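Local coordinates for aminodeoxyfutalosine deaminase (Deinococcus radiodurans, PDB 2IMR), which catalyses the zinc-dependent deamination of aminodeoxyfutalosine to futalosine, a step in menaquinone biosynthesis, and more weakly deaminates adenosine and related nucleosides, at residues Gly335-Trp339 and Pro340-Ala344. Residues are numbered along the deposited sequence; the frame is centred on the assembly and turned at random.
Sequences GTFDW and PAFAA
Pro-340 meets Asp-338 at the first turn of helix 339-344: its CG lies 3.2 Å from Asp-338 OD1, the two side chains crossing at about a right angle. Having no N-H, the proline spends no donor at this position. Ala-341 is the residue that Asp-338 caps. Its N-H reaches Asp-338 OD1 over 3.1 Å at 151°, arriving from above the carboxylate plane, while its methyl CB sits 3.3 Å from Asp-338 CG. Asp-338 holds the N-cap position, and with its CG anti to the backbone N (chi1 -162°) OD1 is brought to that N-H, forming the capping bond. Phe-342 gives its N-H to Asp-338 O in a nearly straight bond of 3.2 Å, and the same oxygen lies at the edge of its ring, in plane. One face of that ring receives Phe-337: CE1 of Phe-337 stands 3.4 Å from Phe-342 CD2, displaced toward the rim, and with the two ring centroids 4.6 Å apart and the planes inclined by 27° the pair is an offset stack. The Phe-337 ring also packs on Val-322 and Val-349, and that of Phe-342 on Val-322, so the stack joins the helix start to strands of the amidohydrolase barrel. Cutting Phe-342 back to an alanine is likely to leave the Phe-337 ring without its stacking partner and to open a gap beside Val-322. Ala-343 closes the turn through N to Trp-339 O, 2.8 Å, and its CB lies at the edge of the indole, whose ring packs on strand 349-351 and helix 380-395. The chemistry thus divides between a polar first turn, where a carboxylate and two carbonyls take up three successive N-H groups and the negative charge probably complements the positive end of the helix dipole, and an aromatic side facing those strands and that helix.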
# COMPACT_ATOMS: atom_id res chain seq x y z
N GLY A 335 -12.55 2.75 -10.51
CA GLY A 335 -13.58 1.85 -10.03
C GLY A 335 -13.31 1.70 -8.54
O GLY A 335 -12.45 2.39 -8.00
N THR A 336 -14.02 0.79 -7.88
CA THR A 336 -13.85 0.62 -6.44
C THR A 336 -13.40 -0.78 -6.04
O THR A 336 -13.99 -1.77 -6.46
CB THR A 336 -15.16 0.97 -5.70
OG1 THR A 336 -15.56 2.30 -6.04
CG2 THR A 336 -14.98 0.88 -4.20
N PHE A 337 -12.35 -0.84 -5.23
CA PHE A 337 -11.80 -2.10 -4.71
C PHE A 337 -12.92 -2.82 -3.96
O PHE A 337 -13.58 -2.22 -3.11
CB PHE A 337 -10.65 -1.78 -3.74
CG PHE A 337 -10.11 -2.97 -3.00
CD1 PHE A 337 -9.39 -3.97 -3.66
CD2 PHE A 337 -10.27 -3.08 -1.62
CE1 PHE A 337 -8.85 -5.04 -2.97
CE2 PHE A 337 -9.74 -4.15 -0.91
CZ PHE A 337 -9.02 -5.14 -1.59
N ASP A 338 -13.13 -4.09 -4.26
CA ASP A 338 -14.19 -4.85 -3.59
C ASP A 338 -13.67 -5.40 -2.27
O ASP A 338 -13.37 -6.58 -2.15
CB ASP A 338 -14.65 -6.01 -4.48
CG ASP A 338 -16.00 -6.56 -4.06
OD1 ASP A 338 -16.36 -6.39 -2.88
OD2 ASP A 338 -16.69 -7.17 -4.90
N TRP A 339 -13.57 -4.54 -1.26
CA TRP A 339 -13.06 -4.98 0.03
C TRP A 339 -13.89 -6.12 0.62
O TRP A 339 -13.34 -7.12 1.08
CB TRP A 339 -13.01 -3.80 1.01
CG TRP A 339 -12.10 -4.04 2.19
CD1 TRP A 339 -11.93 -5.20 2.88
CD2 TRP A 339 -11.26 -3.07 2.83
NE1 TRP A 339 -11.05 -5.02 3.92
CE2 TRP A 339 -10.63 -3.71 3.91
CE3 TRP A 339 -11.00 -1.71 2.60
CZ2 TRP A 339 -9.74 -3.05 4.77
CZ3 TRP A 339 -10.12 -1.05 3.45
CH2 TRP A 339 -9.50 -1.72 4.52
N PRO A 340 -15.22 -5.98 0.63
CA PRO A 340 -16.00 -7.09 1.20
C PRO A 340 -15.71 -8.45 0.58
O PRO A 340 -15.68 -9.47 1.28
CB PRO A 340 -17.45 -6.63 1.04
CG PRO A 340 -17.40 -5.55 0.00
CD PRO A 340 -16.09 -4.85 0.26
N ALA A 341 -15.49 -8.48 -0.74
CA ALA A 341 -15.20 -9.73 -1.43
C ALA A 341 -13.85 -10.29 -0.99
O ALA A 341 -13.71 -11.49 -0.77
CB ALA A 341 -15.22 -9.51 -2.94
N PHE A 342 -12.85 -9.42 -0.88
CA PHE A 342 -11.52 -9.84 -0.46
C PHE A 342 -11.53 -10.29 1.00
O PHE A 342 -10.87 -11.27 1.37
CB PHE A 342 -10.52 -8.70 -0.66
CG PHE A 342 -9.97 -8.62 -2.06
CD1 PHE A 342 -8.78 -9.27 -2.38
CD2 PHE A 342 -10.64 -7.92 -3.05
CE1 PHE A 342 -8.26 -9.21 -3.69
CE2 PHE A 342 -10.13 -7.85 -4.36
CZ PHE A 342 -8.94 -8.50 -4.67
N ALA A 343 -12.28 -9.57 1.83
CA ALA A 343 -12.37 -9.91 3.25
C ALA A 343 -13.01 -11.29 3.41
O ALA A 343 -12.53 -12.12 4.18
CB ALA A 343 -13.20 -8.86 3.97
N ALA A 344 -14.09 -11.52 2.68
CA ALA A 344 -14.80 -12.80 2.74
C ALA A 344 -13.89 -13.94 2.29
O ALA A 344 -13.99 -15.06 2.81
CB ALA A 344 -16.04 -12.75 1.86